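Local coordinates for ADP-ribosylating toxin CARDS (Mycoplasma pneumoniae, PDB 4TLV), which transfers ADP-ribose from NAD(+) to multiple target proteins in vitro, acts as the main virulence factor of its bacterium, and causes vacuolization in mammalian cells, at residues 35-39 against 40-44; 98-101 against 102-106; 496-499 against 500-504. One frame throughout, in Å; residues are numbered along the deposited sequence.

Interaction 1 of 3, residues 35-39 against 40-44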
loop_
_atom_site.group_PDB
_atom_site.type_symbol
_atom_site.label_atom_id
_atom_site.label_comp_id
_atom_site.label_asym_id
_atom_site.label_seq_id
_atom_site.Cartn_x
_atom_site.Cartn_y
_atom_site.Cartn_z
ATOM N N PHE A 35 -17.328 10.673 -5.108
ATOM C CA PHE A 35 -16.120 9.892 -4.813
ATOM C C PHE A 35 -14.890 10.788 -4.613
ATOM O O PHE A 35 -14.148 10.654 -3.626
ATOM C CB PHE A 35 -15.858 8.860 -5.912
ATOM C CG PHE A 35 -14.563 8.103 -5.741
ATOM C CD1 PHE A 35 -14.444 7.128 -4.768
ATOM C CD2 PHE A 35 -13.474 8.361 -6.568
ATOM C CE1 PHE A 35 -13.249 6.425 -4.617
ATOM C CE2 PHE A 35 -12.278 7.674 -6.417
ATOM C CZ PHE A 35 -12.170 6.700 -5.433
ATOM N N PHE A 36 -14.653 11.693 -5.558
ATOM C CA PHE A 36 -13.471 12.539 -5.472
ATOM C C PHE A 36 -13.478 13.455 -4.247
ATOM O O PHE A 36 -12.438 13.654 -3.615
ATOM C CB PHE A 36 -13.251 13.342 -6.762
ATOM C CG PHE A 36 -12.659 12.526 -7.882
ATOM C CD1 PHE A 36 -11.289 12.388 -8.006
ATOM C CD2 PHE A 36 -13.473 11.884 -8.791
ATOM C CE1 PHE A 36 -10.740 11.626 -9.036
ATOM C CE2 PHE A 36 -12.936 11.126 -9.815
ATOM C CZ PHE A 36 -11.574 11.001 -9.940
ATOM N N GLU A 37 -14.638 14.020 -3.908
ATOM C CA GLU A 37 -14.719 14.877 -2.718
ATOM C C GLU A 37 -14.417 14.097 -1.438
ATOM O O GLU A 37 -13.893 14.654 -0.467
ATOM C CB GLU A 37 -16.101 15.539 -2.602
ATOM C CG GLU A 37 -16.307 16.658 -3.630
ATOM C CD GLU A 37 -17.659 17.344 -3.494
ATOM O OE1 GLU A 37 -18.480 16.906 -2.661
ATOM O OE2 GLU A 37 -17.904 18.327 -4.225
ATOM N N HIS A 38 -14.776 12.818 -1.432
ATOM C CA HIS A 38 -14.522 11.971 -0.269
ATOM C C HIS A 38 -13.032 11.647 -0.125
ATOM O O HIS A 38 -12.474 11.688 0.981
ATOM C CB HIS A 38 -15.322 10.672 -0.363
ATOM C CG HIS A 38 -14.974 9.695 0.707
ATOM N ND1 HIS A 38 -15.262 9.926 2.038
ATOM C CD2 HIS A 38 -14.301 8.521 0.658
ATOM C CE1 HIS A 38 -14.792 8.922 2.761
ATOM N NE2 HIS A 38 -14.213 8.052 1.947
ATOM N N ILE A 39 -12.394 11.314 -1.241
ATOM C CA ILE A 39 -10.962 11.030 -1.268
ATOM C C ILE A 39 -10.160 12.285 -0.912
ATOM O O ILE A 39 -9.152 12.213 -0.193
ATOM C CB ILE A 39 -10.511 10.536 -2.668
ATOM C CG1 ILE A 39 -11.132 9.171 -2.974
ATOM C CG2 ILE A 39 -9.002 10.455 -2.743
ATOM C CD1 ILE A 39 -10.833 8.111 -1.913
ATOM N N LEU A 40 -10.617 13.438 -1.403
ATOM C CA LEU A 40 -9.861 14.683 -1.234
ATOM C C LEU A 40 -10.340 15.548 -0.066
ATOM O O LEU A 40 -9.816 16.643 0.164
ATOM C CB LEU A 40 -9.896 15.498 -2.535
ATOM C CG LEU A 40 -9.346 14.805 -3.778
ATOM C CD1 LEU A 40 -9.613 15.657 -5.019
ATOM C CD2 LEU A 40 -7.846 14.572 -3.590
ATOM N N SER A 41 -11.349 15.066 0.659
ATOM C CA SER A 41 -11.911 15.786 1.806
ATOM C C SER A 41 -12.343 17.217 1.452
ATOM O O SER A 41 -12.187 18.136 2.252
ATOM C CB SER A 41 -10.944 15.812 2.999
ATOM O OG SER A 41 -10.547 14.496 3.397
ATOM N N THR A 42 -12.876 17.394 0.249
ATOM C CA THR A 42 -13.357 18.700 -0.202
ATOM C C THR A 42 -14.533 19.180 0.643
ATOM O O THR A 42 -15.511 18.450 0.808
ATOM C CB THR A 42 -13.844 18.630 -1.650
ATOM O OG1 THR A 42 -12.834 18.023 -2.452
ATOM C CG2 THR A 42 -14.162 20.043 -2.188
ATOM N N ASN A 43 -14.451 20.413 1.148
ATOM C CA ASN A 43 -15.519 20.972 1.989
ATOM C C ASN A 43 -16.026 19.907 2.952
ATOM O O ASN A 43 -17.222 19.596 2.980
ATOM C CB ASN A 43 -16.694 21.474 1.136
ATOM C CG ASN A 43 -16.296 22.571 0.163
ATOM O OD1 ASN A 43 -15.327 23.390 0.549
ATOM N ND2 ASN A 43 -16.861 22.680 -0.931
ATOM N N PHE A 44 -15.102 19.366 3.742
ATOM C CA PHE A 44 -15.328 18.157 4.524
ATOM C C PHE A 44 -16.532 18.236 5.448
ATOM O O PHE A 44 -16.776 19.258 6.104
ATOM C CB PHE A 44 -14.072 17.844 5.353
ATOM C CG PHE A 44 -14.168 16.580 6.146
ATOM C CD1 PHE A 44 -14.116 15.344 5.507
ATOM C CD2 PHE A 44 -14.293 16.617 7.527
ATOM C CE1 PHE A 44 -14.188 14.158 6.247
ATOM C CE2 PHE A 44 -14.369 15.433 8.268
ATOM C CZ PHE A 44 -14.318 14.210 7.625
HETATM O O HOH W 1 -15.773 15.561 1.497
HETATM O O HOH W 2 -18.000 20.938 -2.731
HETATM O O HOH W 3 -12.535 12.720 3.447
HETATM O O HOH W 4 -8.352 14.029 1.924
#

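Interaction 2 of 3, residues 98-101 against 102-106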
loop_
_atom_site.group_PDB
_atom_site.type_symbol
_atom_site.label_atom_id
_atom_site.label_comp_id
_atom_site.label_asym_id
_atom_site.label_seq_id
_atom_site.Cartn_x
_atom_site.Cartn_y
_atom_site.Cartn_z
ATOM N N ASN A 98 -10.798 2.352 -12.012
ATOM C CA ASN A 98 -11.893 2.166 -12.946
ATOM C C ASN A 98 -12.263 3.514 -13.578
ATOM O O ASN A 98 -12.450 3.615 -14.798
ATOM C CB ASN A 98 -13.101 1.500 -12.245
ATOM C CG ASN A 98 -14.203 1.114 -13.217
ATOM O OD1 ASN A 98 -13.986 0.325 -14.132
ATOM N ND2 ASN A 98 -15.393 1.688 -13.029
ATOM N N LEU A 99 -12.332 4.547 -12.753
ATOM C CA LEU A 99 -12.621 5.902 -13.231
ATOM C C LEU A 99 -11.533 6.417 -14.189
ATOM O O LEU A 99 -11.838 7.061 -15.195
ATOM C CB LEU A 99 -12.839 6.864 -12.055
ATOM C CG LEU A 99 -14.094 6.595 -11.211
ATOM C CD1 LEU A 99 -14.217 7.611 -10.109
ATOM C CD2 LEU A 99 -15.365 6.587 -12.073
ATOM N N LEU A 100 -10.273 6.107 -13.896
ATOM C CA LEU A 100 -9.184 6.468 -14.801
ATOM C C LEU A 100 -9.387 5.804 -16.165
ATOM O O LEU A 100 -9.310 6.458 -17.203
ATOM C CB LEU A 100 -7.829 6.058 -14.220
ATOM C CG LEU A 100 -6.675 6.288 -15.203
ATOM C CD1 LEU A 100 -6.451 7.776 -15.453
ATOM C CD2 LEU A 100 -5.406 5.608 -14.648
ATOM N N ASP A 101 -9.636 4.499 -16.145
ATOM C CA ASP A 101 -9.935 3.734 -17.347
ATOM C C ASP A 101 -11.058 4.417 -18.147
ATOM O O ASP A 101 -10.877 4.749 -19.310
ATOM C CB ASP A 101 -10.341 2.320 -16.931
ATOM C CG ASP A 101 -10.749 1.441 -18.095
ATOM O OD1 ASP A 101 -10.267 1.655 -19.228
ATOM O OD2 ASP A 101 -11.534 0.494 -17.860
ATOM N N LEU A 102 -12.204 4.645 -17.517
ATOM C CA LEU A 102 -13.317 5.286 -18.212
ATOM C C LEU A 102 -12.919 6.649 -18.805
ATOM O O LEU A 102 -13.269 6.959 -19.944
ATOM C CB LEU A 102 -14.531 5.413 -17.298
ATOM C CG LEU A 102 -15.116 4.065 -16.842
ATOM C CD1 LEU A 102 -16.094 4.281 -15.738
ATOM C CD2 LEU A 102 -15.760 3.316 -18.009
ATOM N N MET A 103 -12.196 7.459 -18.036
ATOM C CA MET A 103 -11.723 8.750 -18.524
ATOM C C MET A 103 -10.794 8.617 -19.731
ATOM O O MET A 103 -10.909 9.385 -20.682
ATOM C CB MET A 103 -11.060 9.566 -17.406
ATOM C CG MET A 103 -12.051 10.000 -16.329
ATOM S SD MET A 103 -11.325 11.152 -15.152
ATOM C CE MET A 103 -9.820 10.285 -14.725
ATOM N N ARG A 104 -9.877 7.651 -19.707
ATOM C CA ARG A 104 -8.964 7.489 -20.835
ATOM C C ARG A 104 -9.704 6.983 -22.077
ATOM O O ARG A 104 -9.304 7.285 -23.196
ATOM C CB ARG A 104 -7.822 6.522 -20.520
ATOM C CG ARG A 104 -6.874 6.970 -19.406
ATOM C CD ARG A 104 -6.367 8.407 -19.566
ATOM N NE ARG A 104 -5.670 8.669 -20.837
ATOM C CZ ARG A 104 -5.115 9.839 -21.145
ATOM N NH1 ARG A 104 -5.158 10.838 -20.280
ATOM N NH2 ARG A 104 -4.510 10.015 -22.318
ATOM N N GLN A 105 -10.753 6.186 -21.877
ATOM C CA GLN A 105 -11.511 5.636 -23.005
ATOM C C GLN A 105 -12.591 6.619 -23.444
ATOM O O GLN A 105 -13.365 6.327 -24.350
ATOM C CB GLN A 105 -12.142 4.274 -22.654
ATOM C CG GLN A 105 -11.137 3.163 -22.317
ATOM C CD GLN A 105 -11.684 1.765 -22.587
ATOM O OE1 GLN A 105 -12.050 1.444 -23.719
ATOM N NE2 GLN A 105 -11.729 0.924 -21.552
ATOM N N ARG A 106 -12.653 7.768 -22.775
ATOM C CA ARG A 106 -13.598 8.839 -23.096
ATOM C C ARG A 106 -15.076 8.485 -22.851
ATOM O O ARG A 106 -15.948 8.781 -23.672
ATOM C CB ARG A 106 -13.365 9.331 -24.538
ATOM C CG ARG A 106 -11.951 9.874 -24.747
ATOM C CD ARG A 106 -11.576 9.996 -26.224
ATOM N NE ARG A 106 -10.252 10.595 -26.382
ATOM C CZ ARG A 106 -9.902 11.772 -25.864
ATOM N NH1 ARG A 106 -10.781 12.474 -25.152
ATOM N NH2 ARG A 106 -8.675 12.252 -26.054
#

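Interaction 3 of 3, residues 496-499 against 500-504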
loop_
_atom_site.group_PDB
_atom_site.type_symbol
_atom_site.label_atom_id
_atom_site.label_comp_id
_atom_site.label_asym_id
_atom_site.label_seq_id
_atom_site.Cartn_x
_atom_site.Cartn_y
_atom_site.Cartn_z
ATOM N N ASN A 496 5.227 1.789 -26.302
ATOM C CA ASN A 496 4.346 1.662 -27.460
ATOM C C ASN A 496 5.025 2.288 -28.673
ATOM O O ASN A 496 5.658 3.315 -28.537
ATOM C CB ASN A 496 3.024 2.381 -27.196
ATOM C CG ASN A 496 2.198 2.574 -28.465
ATOM O OD1 ASN A 496 1.624 1.497 -28.949
ATOM N ND2 ASN A 496 2.084 3.684 -28.997
ATOM N N LYS A 497 4.902 1.672 -29.846
ATOM C CA LYS A 497 5.485 2.255 -31.072
ATOM C C LYS A 497 4.398 2.674 -32.062
ATOM O O LYS A 497 4.620 3.520 -32.933
ATOM C CB LYS A 497 6.425 1.258 -31.750
ATOM C CG LYS A 497 7.632 0.881 -30.911
ATOM C CD LYS A 497 8.353 -0.335 -31.483
ATOM C CE LYS A 497 8.962 -0.037 -32.838
ATOM N NZ LYS A 497 10.010 -1.049 -33.194
ATOM N N LEU A 498 3.226 2.066 -31.917
ATOM C CA LEU A 498 2.097 2.301 -32.820
ATOM C C LEU A 498 1.524 3.711 -32.739
ATOM O O LEU A 498 1.280 4.241 -31.650
ATOM C CB LEU A 498 0.978 1.295 -32.537
ATOM C CG LEU A 498 -0.320 1.437 -33.345
ATOM C CD1 LEU A 498 -0.069 1.055 -34.810
ATOM C CD2 LEU A 498 -1.423 0.570 -32.753
ATOM N N ASN A 499 1.287 4.309 -33.904
ATOM C CA ASN A 499 0.550 5.566 -33.981
ATOM C C ASN A 499 -0.233 5.672 -35.290
ATOM O O ASN A 499 -0.211 4.749 -36.106
ATOM C CB ASN A 499 1.488 6.762 -33.813
ATOM C CG ASN A 499 2.563 6.807 -34.875
ATOM O OD1 ASN A 499 2.281 6.646 -36.061
ATOM N ND2 ASN A 499 3.807 7.024 -34.455
ATOM N N LYS A 500 -0.919 6.794 -35.480
ATOM C CA LYS A 500 -1.806 6.970 -36.632
ATOM C C LYS A 500 -1.063 7.091 -37.961
ATOM O O LYS A 500 -1.687 7.138 -39.023
ATOM C CB LYS A 500 -2.738 8.169 -36.420
ATOM C CG LYS A 500 -4.024 7.808 -35.683
ATOM C CD LYS A 500 -4.750 9.034 -35.143
ATOM C CE LYS A 500 -3.924 9.739 -34.069
ATOM N NZ LYS A 500 -4.761 10.581 -33.165
ATOM N N GLN A 501 0.264 7.130 -37.902
ATOM C CA GLN A 501 1.085 7.212 -39.109
ATOM C C GLN A 501 1.925 5.955 -39.340
ATOM O O GLN A 501 2.825 5.954 -40.173
ATOM C CB GLN A 501 1.998 8.439 -39.064
ATOM C CG GLN A 501 1.259 9.771 -39.054
ATOM C CD GLN A 501 0.753 10.155 -37.672
ATOM O OE1 GLN A 501 1.468 10.024 -36.675
ATOM N NE2 GLN A 501 -0.482 10.647 -37.608
ATOM N N THR A 502 1.632 4.886 -38.608
ATOM C CA THR A 502 2.419 3.662 -38.721
ATOM C C THR A 502 2.196 2.966 -40.066
ATOM O O THR A 502 3.040 2.197 -40.530
ATOM C CB THR A 502 2.116 2.690 -37.547
ATOM O OG1 THR A 502 2.686 3.212 -36.337
ATOM C CG2 THR A 502 2.693 1.296 -37.803
ATOM N N GLY A 503 1.063 3.252 -40.698
ATOM C CA GLY A 503 0.716 2.614 -41.954
ATOM C C GLY A 503 -0.070 1.341 -41.716
ATOM O O GLY A 503 -0.864 0.923 -42.559
ATOM N N TYR A 504 0.159 0.724 -40.559
ATOM C CA TYR A 504 -0.566 -0.473 -40.160
ATOM C C TYR A 504 -1.423 -0.203 -38.930
ATOM O O TYR A 504 -1.293 0.837 -38.275
ATOM C CB TYR A 504 0.394 -1.616 -39.842
ATOM C CG TYR A 504 1.331 -1.980 -40.965
ATOM C CD1 TYR A 504 2.513 -1.281 -41.159
ATOM C CD2 TYR A 504 1.042 -3.033 -41.822
ATOM C CE1 TYR A 504 3.378 -1.613 -42.183
ATOM C CE2 TYR A 504 1.899 -3.373 -42.847
ATOM C CZ TYR A 504 3.065 -2.660 -43.025
ATOM O OH TYR A 504 3.924 -2.995 -44.046
HETATM O O HOH W 5 4.971 2.324 -35.386
HETATM O O HOH W 6 -1.965 3.295 -37.571
#

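Interaction 1 of 3, residues 35-39 against 40-44
The ring of Phe36, a residue whose carbonyl receives Leu40 N at 2.9 Å, has Phe35 CD2 over one face, displaced toward the rim. The Phe35 ring is covered on one face by Ile39 CG1, 3.6 Å above its plane and again off-centre. Both rings and Ile39 point into the domain, against helices 92-104 and 115-126. Leu40 CB and CG both lie 3.3 Å from Phe36 O, one turn back. This is the C-terminal end of a short helix of the mART domain: Ser41 is the first residue to leave helical angles, with positive phi (54°), and the chain turns so that Thr42 N reaches back five residues to Glu37 O at 3.0 Å, in the carbonyl plane and on a lone pair. The same turn lays Thr42 obliquely across Glu37, with Thr42 CB 3.7 Å from Glu37 CG. Glu37 CG stands beside its own backbone N (chi1 -73°) and the chain runs extended beyond it, leading the carboxylate away from Thr42. There OE1 forms a salt bridge with Arg46, which also bonds to Thr42 O, while OE2 takes a water held by Asn43 ND2. A second water lies between Glu37 O and Thr42 O. Two more waters, each 2.7 Å from Ser41 OG, link that hydroxyl to the last-turn carbonyls of His38 and Ile39. Ser41 OG also accepts from Leu228 N, Thr42 OG1 hydrogen-bonds Ala214 O, and His38 NE2 bonds Glu134 OE2.

Interaction 2 of 3, residues 98-101 against 102-106
Asp101 OD1 accepts Gln105 NE2 at 2.8 Å, one helical turn on. The amide meets OD1 on its syn side, 25° out of the carboxylate plane, and the two side chains cross with their flat groups turned 31° apart. Neither atom depends on this bond alone: OD1 also pairs with Ser529 OG, and NE2 also donates to Asp531 OD1. In the backbone, Gln105 N donates to Asp101 O at 2.9 Å, and the carbonyls of Asn98, Leu99 and Leu100 take the amides of Leu102, Met103 and Arg104 in the same way. Helix 92-104 of the mART domain ends here in a Schellman motif, with Arg106 at positive phi (66°); its N makes a weak bond to Met103 O. Met103 O also receives Arg115 NH1, and Arg104 O receives Asn552 ND2. Arg104 lies alongside Leu100, CG 4.1 Å from Leu100 CD1, then bends at chi2 and chi3 toward its own partners: NH1 to Gln119 OE1, NH2 to Tyr549 O and a bound glycerol. Two apolar pairs lie along the helix: Leu102 CD1 is 4.4 Å from Leu99 CD2, and Met103, bent at chi3, brings CE to 4.3 Å from Leu100 CD1.

Interaction 3 of 3, residues 496-499 against 500-504
Asn499 OD1 accepts Gln501 N at 2.8 Å, the first of two side-chain-to-backbone bonds that hold the turn; the donor is tilted 20° from the plane of the side-chain carbonyl. Asn499 CG stands between its backbone N and carbonyl carbon (chi1 60°), the crowded position, and this swings OD1 over the following amides. In the other direction Asn499 N donates almost straight to Thr502 OG1 at 3.0 Å. Of backbone bonds there is one across the turn, Thr502 N to Asn499 O at 3.1 Å, its donor well above the carbonyl plane. Two waters extend the set. One accepts from Thr502 OG1 at 2.6 Å and donates to Lys497 O, so that hydroxyl both receives Asn499 N and gives its own proton. The other donates to Asn499 O and to Tyr504 O, joining the start of the turn to the chain beyond it. Van der Waals contact comes from Leu498, which crosses Thr502 at about a right angle: its CD1 is 4.1 Å from Thr502 CG2 and also touches the carbonyl O of Tyr504 at 3.7 Å. Before the turn, Asn496 ND2 bonds Leu498 O at 2.8 Å in the carbonyl plane, and also Asn523 OD1; Leu498 O receives Gln553 NE2 as well. A type I beta turn from Asn499 to Thr502 with an Asx turn at its first residue is thus built into the loop joining the antiparallel neighbours 490-495 and 506-512 of the D3 beta-trefoil.

Interactions 1 and 2 pack together inside the mART domain: their centres are about 19 Å apart, and Leu99 CD1 lies 3.7 Å from Phe35 CD2 and 3.8 Å from Phe36 CE2. Interaction 1 also bonds to Ala214, Ser216 and Leu228, through Thr42, Leu40 and Ser41, within the region inferred to form the NAD(+)-binding pocket. Interaction 2 instead faces D3, through Ser529, Asp531, Tyr549 and Asn552. Interaction 3 belongs to D3 itself; its centre is about 22 Å from that of interaction 2, with nearest atoms about 8 Å apart. The D3 loop of Asn552 and Gln553 reaches both, Asn552 bonding to Arg104 and Gln553 to the 496-499 segment. Interactions 1 and 3 are about 40 Å apart between centres.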